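Local coordinates for protein aldehyde dehydrogenase (Staphylococcus aureus, PDB 6K10) that oxidises the carotenoid aldehyde 4,4'-diaponeurosporen-4-al to 4,4'-diaponeurosporenoic acid with NAD+, a step in the biosynthesis of staphyloxanthin, at residues I292-L295 / K296-H299; T302-L305 / N306-Q309. The protein carries 1 engineered substitution. One frame throughout, in Å; residues are numbered along the deposited sequence.

Contact 1: residues I292-L295 / K296-H299; sequences IVNL and KHYH
Asn294 and His297 meet in an N-cap: the asparagine sits just before helix 295-307, and its side-chain oxygen takes up a backbone N-H of the first turn. Among the hydrogen bonds, this one is the straightest, His297 N to Asn294 OD1 at 2.9 Å with an N-H...O angle of 170°. The donor lies tilted 31° out of the plane of the side-chain amide. Asn294 reaches it because CG stands between the backbone N and the carbonyl carbon (chi1 68°), which folds the amide back over the start of the helix. Regular helical bonding then takes over, with Tyr298 N on Asn294 O at 3.0 Å and His299 N on Leu295 O at 2.9 Å, so Asn294 accepts through both its side chain and its backbone.

The same OD1 lies at the edge of the His297 ring, near its plane. His297 ND1 bonds to Arg300 NE one turn on, and its ring meets that of Phe121, while His299 NE2 is bonded to Glu320.

The apolar contacts come from the residues ahead of the cap. Val293 brings CG1 obliquely against the imidazole, 3.6 Å from His297 CD2. Ile292 is buried against the backbone of the first turn, and it and Tyr298 both touch Ile325 of strand 324-330, so the incoming loop and the helix share one hydrophobic neighbour. The branch that does the local work is the Ile292 methyl CG2, which rests 3.4 Å from Tyr298 N and 4.1 Å from Tyr298 CB.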
ATOM      1  N   ILE A 292     -12.888 -25.448 -19.536  1.00 21.47           N
ATOM      2  CA  ILE A 292     -11.915 -25.481 -18.449  1.00 21.48           C
ATOM      3  C   ILE A 292     -10.504 -25.430 -19.027  1.00 21.26           C
ATOM      4  O   ILE A 292     -10.231 -25.978 -20.101  1.00 23.22           O
ATOM      5  CB  ILE A 292     -12.138 -26.731 -17.573  1.00 22.15           C
ATOM      6  CG1 ILE A 292     -13.606 -26.823 -17.149  1.00 20.76           C
ATOM      7  CG2 ILE A 292     -11.250 -26.695 -16.341  1.00 20.67           C
ATOM      8  CD1 ILE A 292     -14.125 -25.575 -16.446  1.00 21.22           C
ATOM      9  N   VAL A 293      -9.592 -24.772 -18.301  1.00 19.14           N
ATOM     10  CA  VAL A 293      -8.293 -24.404 -18.867  1.00 19.12           C
ATOM     11  C   VAL A 293      -7.491 -25.636 -19.273  1.00 23.11           C
ATOM     12  O   VAL A 293      -6.902 -25.673 -20.361  1.00 22.53           O
ATOM     13  CB  VAL A 293      -7.505 -23.517 -17.884  1.00 23.30           C
ATOM     14  CG1 VAL A 293      -7.316 -24.214 -16.536  1.00 21.32           C
ATOM     15  CG2 VAL A 293      -6.158 -23.124 -18.482  1.00 25.48           C
ATOM     16  N   ASN A 294      -7.439 -26.655 -18.416  1.00 20.86           N
ATOM     17  CA  ASN A 294      -6.618 -27.826 -18.690  1.00 24.57           C
ATOM     18  C   ASN A 294      -7.228 -29.046 -18.010  1.00 23.74           C
ATOM     19  O   ASN A 294      -8.237 -28.954 -17.305  1.00 21.05           O
ATOM     20  CB  ASN A 294      -5.159 -27.592 -18.265  1.00 25.58           C
ATOM     21  CG  ASN A 294      -4.980 -27.483 -16.755  1.00 26.62           C
ATOM     22  OD1 ASN A 294      -5.943 -27.520 -15.987  1.00 25.52           O
ATOM     23  ND2 ASN A 294      -3.731 -27.344 -16.325  1.00 30.20           N
ATOM     24  N   LEU A 295      -6.595 -30.202 -18.228  1.00 23.52           N
ATOM     25  CA  LEU A 295      -7.136 -31.458 -17.716  1.00 23.38           C
ATOM     26  C   LEU A 295      -7.046 -31.547 -16.200  1.00 22.26           C
ATOM     27  O   LEU A 295      -7.903 -32.179 -15.571  1.00 25.63           O
ATOM     28  CB  LEU A 295      -6.412 -32.637 -18.362  1.00 26.25           C
ATOM     29  CG  LEU A 295      -6.892 -32.946 -19.779  1.00 31.13           C
ATOM     30  CD1 LEU A 295      -6.019 -34.008 -20.424  1.00 32.97           C
ATOM     31  CD2 LEU A 295      -8.354 -33.381 -19.760  1.00 30.33           C
ATOM     32  N   LYS A 296      -6.025 -30.935 -15.595  1.00 21.59           N
ATOM     33  CA  LYS A 296      -5.909 -30.971 -14.140  1.00 22.95           C
ATOM     34  C   LYS A 296      -7.086 -30.261 -13.482  1.00 21.07           C
ATOM     35  O   LYS A 296      -7.722 -30.803 -12.572  1.00 21.84           O
ATOM     36  CB  LYS A 296      -4.586 -30.346 -13.696  1.00 24.43           C
ATOM     37  CG  LYS A 296      -4.463 -30.189 -12.186  1.00 27.75           C
ATOM     38  CD  LYS A 296      -4.630 -31.527 -11.480  1.00 27.95           C
ATOM     39  CE  LYS A 296      -4.375 -31.407  -9.989  1.00 29.28           C
ATOM     40  NZ  LYS A 296      -4.630 -32.696  -9.285  1.00 29.22           N
ATOM     41  N   HIS A 297      -7.394 -29.044 -13.933  1.00 22.73           N
ATOM     42  CA  HIS A 297      -8.526 -28.321 -13.363  1.00 18.49           C
ATOM     43  C   HIS A 297      -9.851 -28.958 -13.756  1.00 21.69           C
ATOM     44  O   HIS A 297     -10.812 -28.914 -12.980  1.00 23.37           O
ATOM     45  CB  HIS A 297      -8.487 -26.855 -13.791  1.00 21.23           C
ATOM     46  CG  HIS A 297      -7.542 -26.018 -12.986  1.00 24.13           C
ATOM     47  ND1 HIS A 297      -7.749 -25.739 -11.652  1.00 24.48           N
ATOM     48  CD2 HIS A 297      -6.384 -25.406 -13.324  1.00 24.99           C
ATOM     49  CE1 HIS A 297      -6.760 -24.987 -11.204  1.00 27.14           C
ATOM     50  NE2 HIS A 297      -5.918 -24.769 -12.199  1.00 26.33           N
ATOM     51  N   TYR A 298      -9.922 -29.550 -14.950  1.00 22.66           N
ATOM     52  CA  TYR A 298     -11.124 -30.276 -15.342  1.00 22.52           C
ATOM     53  C   TYR A 298     -11.395 -31.432 -14.385  1.00 24.09           C
ATOM     54  O   TYR A 298     -12.528 -31.625 -13.931  1.00 25.11           O
ATOM     55  CB  TYR A 298     -10.988 -30.781 -16.780  1.00 19.61           C
ATOM     56  CG  TYR A 298     -12.092 -31.728 -17.190  1.00 21.90           C
ATOM     57  CD1 TYR A 298     -13.292 -31.249 -17.698  1.00 23.31           C
ATOM     58  CD2 TYR A 298     -11.935 -33.103 -17.066  1.00 22.41           C
ATOM     59  CE1 TYR A 298     -14.305 -32.113 -18.069  1.00 24.45           C
ATOM     60  CE2 TYR A 298     -12.940 -33.972 -17.432  1.00 22.09           C
ATOM     61  CZ  TYR A 298     -14.122 -33.473 -17.932  1.00 26.20           C
ATOM     62  OH  TYR A 298     -15.120 -34.343 -18.298  1.00 29.70           O
ATOM     63  N   HIS A 299     -10.360 -32.210 -14.065  1.00 22.13           N
ATOM     64  CA  HIS A 299     -10.541 -33.338 -13.157  1.00 18.75           C
ATOM     65  C   HIS A 299     -10.773 -32.874 -11.726  1.00 21.08           C
ATOM     66  O   HIS A 299     -11.492 -33.538 -10.970  1.00 23.33           O
ATOM     67  CB  HIS A 299      -9.330 -34.268 -13.233  1.00 22.85           C
ATOM     68  CG  HIS A 299      -9.265 -35.062 -14.500  1.00 26.92           C
ATOM     69  ND1 HIS A 299      -8.084 -35.305 -15.167  1.00 31.05           N
ATOM     70  CD2 HIS A 299     -10.236 -35.669 -15.220  1.00 27.99           C
ATOM     71  CE1 HIS A 299      -8.331 -36.027 -16.246  1.00 31.49           C
ATOM     72  NE2 HIS A 299      -9.629 -36.262 -16.301  1.00 28.86           N
TER

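Contact 2: residues T302-L305 / N306-Q309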
ATOM      1  N   THR A 302     -14.549 -32.186 -11.952  1.00 23.43           N
ATOM      2  CA  THR A 302     -15.375 -33.387 -12.054  1.00 22.01           C
ATOM      3  C   THR A 302     -15.290 -34.227 -10.787  1.00 25.04           C
ATOM      4  O   THR A 302     -16.246 -34.935 -10.448  1.00 25.56           O
ATOM      5  CB  THR A 302     -14.980 -34.228 -13.272  1.00 25.83           C
ATOM      6  OG1 THR A 302     -13.628 -34.681 -13.140  1.00 23.46           O
ATOM      7  CG2 THR A 302     -15.129 -33.423 -14.555  1.00 26.67           C
ATOM      8  N   SER A 303     -14.162 -34.165 -10.075  1.00 24.71           N
ATOM      9  CA  SER A 303     -14.098 -34.780  -8.754  1.00 27.58           C
ATOM     10  C   SER A 303     -15.098 -34.126  -7.807  1.00 25.82           C
ATOM     11  O   SER A 303     -15.778 -34.812  -7.036  1.00 25.10           O
ATOM     12  CB  SER A 303     -12.678 -34.684  -8.195  1.00 29.72           C
ATOM     13  OG  SER A 303     -12.552 -35.418  -6.988  1.00 30.53           O
ATOM     14  N   LEU A 304     -15.209 -32.796  -7.863  1.00 25.74           N
ATOM     15  CA  LEU A 304     -16.200 -32.101  -7.049  1.00 25.79           C
ATOM     16  C   LEU A 304     -17.619 -32.462  -7.476  1.00 25.15           C
ATOM     17  O   LEU A 304     -18.506 -32.622  -6.628  1.00 26.01           O
ATOM     18  CB  LEU A 304     -15.976 -30.590  -7.133  1.00 28.47           C
ATOM     19  CG  LEU A 304     -14.744 -30.082  -6.380  1.00 30.37           C
ATOM     20  CD1 LEU A 304     -14.341 -28.697  -6.859  1.00 30.45           C
ATOM     21  CD2 LEU A 304     -15.017 -30.065  -4.884  1.00 32.38           C
ATOM     22  N   LEU A 305     -17.854 -32.589  -8.786  1.00 24.84           N
ATOM     23  CA  LEU A 305     -19.153 -33.051  -9.270  1.00 27.37           C
ATOM     24  C   LEU A 305     -19.495 -34.415  -8.687  1.00 28.63           C
ATOM     25  O   LEU A 305     -20.625 -34.652  -8.245  1.00 24.98           O
ATOM     26  CB  LEU A 305     -19.158 -33.122 -10.798  1.00 27.87           C
ATOM     27  CG  LEU A 305     -19.461 -31.889 -11.647  1.00 30.09           C
ATOM     28  CD1 LEU A 305     -19.388 -32.259 -13.123  1.00 28.79           C
ATOM     29  CD2 LEU A 305     -20.828 -31.318 -11.308  1.00 28.34           C
ATOM     30  N   ASN A 306     -18.524 -35.330  -8.690  1.00 27.51           N
ATOM     31  CA  ASN A 306     -18.752 -36.663  -8.145  1.00 30.98           C
ATOM     32  C   ASN A 306     -19.084 -36.601  -6.659  1.00 29.12           C
ATOM     33  O   ASN A 306     -19.937 -37.355  -6.175  1.00 28.95           O
ATOM     34  CB  ASN A 306     -17.525 -37.540  -8.394  1.00 34.67           C
ATOM     35  CG  ASN A 306     -17.686 -38.939  -7.839  1.00 40.56           C
ATOM     36  OD1 ASN A 306     -18.341 -39.788  -8.443  1.00 40.90           O
ATOM     37  ND2 ASN A 306     -17.082 -39.190  -6.683  1.00 41.58           N
ATOM     38  N   SER A 307     -18.428 -35.702  -5.922  1.00 28.06           N
ATOM     39  CA  SER A 307     -18.697 -35.565  -4.495  1.00 29.12           C
ATOM     40  C   SER A 307     -20.106 -35.050  -4.226  1.00 30.93           C
ATOM     41  O   SER A 307     -20.717 -35.417  -3.217  1.00 32.23           O
ATOM     42  CB  SER A 307     -17.670 -34.631  -3.854  1.00 31.28           C
ATOM     43  OG  SER A 307     -17.940 -33.277  -4.183  1.00 28.79           O
ATOM     44  N   ALA A 308     -20.635 -34.203  -5.111  1.00 28.87           N
ATOM     45  CA  ALA A 308     -21.941 -33.584  -4.931  1.00 28.67           C
ATOM     46  C   ALA A 308     -23.012 -34.214  -5.814  1.00 28.32           C
ATOM     47  O   ALA A 308     -24.029 -33.572  -6.098  1.00 28.21           O
ATOM     48  CB  ALA A 308     -21.848 -32.085  -5.207  1.00 27.22           C
ATOM     49  N   GLN A 309     -22.808 -35.465  -6.233  1.00 29.05           N
ATOM     50  CA  GLN A 309     -23.656 -36.072  -7.254  1.00 29.93           C
ATOM     51  C   GLN A 309     -25.112 -36.161  -6.806  1.00 29.19           C
ATOM     52  O   GLN A 309     -26.028 -35.914  -7.600  1.00 29.47           O
ATOM     53  CB  GLN A 309     -23.101 -37.450  -7.612  1.00 35.34           C
ATOM     54  CG  GLN A 309     -24.119 -38.445  -8.121  1.00 42.70           C
ATOM     55  CD  GLN A 309     -23.465 -39.601  -8.848  1.00 47.60           C
ATOM     56  OE1 GLN A 309     -23.735 -39.844 -10.025  1.00 50.01           O
ATOM     57  NE2 GLN A 309     -22.578 -40.308  -8.150  1.00 48.93           N
TER
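Ser307 turns its hydroxyl back onto the carbonyl of Leu304 in the last turn of helix 295-307, a serine-to-backbone bond within the helix. The hydroxyl is the donor, and Ser307 OG lies only 2.6 Å from Leu304 O. With chi1 at 75°, OG is swung toward the preceding turn, and it meets the carbonyl well off the C=O direction, at a C=O...OG angle of 121°.

The backbone bonds are regular until Ala308, whose N is shared. Asn306 N reaches Thr302 O at 2.9 Å and Ser307 N reaches Ser303 O at 3.0 Å, but Ala308 N gives a bond of 3.1 Å to Leu304 O and a weak one of 3.2 Å to Leu305 O. Ala308 is the first residue to leave helical backbone angles.

Apolar side chains look to the rest of the fold. Leu305 touches Ile325 and Thr328 of strand 324-330, Leu304 and Leu305 both reach Ile348 of strand 348-354, and Ala308 meets Leu330.

Leu304 O is thus held by two donors, the i+4 N-H of Ala308 and the i+3 hydroxyl of Ser307, in the last turn of the helix, and the serine's polar end is satisfied within its own helix.

How the contacts relate
Contacts 1 and 2 are the two ends of one helix, 295-307: 292-299 starts it and 302-309 finishes it, with centres about 14 Å apart. A side-chain oxygen accepts at the start, whereas a side-chain hydroxyl donates at the finish: the first takes up a backbone N-H of the opening turn, the second adds a donor to a carbonyl that already has its backbone partner. Thr302 of contact 2 reaches back through weak bonds from OG1 to Tyr298 O and His299 O of contact 1. Strand 324-330 runs past both, Ile325 touching Ile292, Tyr298, Thr302 and Leu305. Both contacts lie away from the predicted active-site residues Glu217 and Ser251, the latter an engineered position.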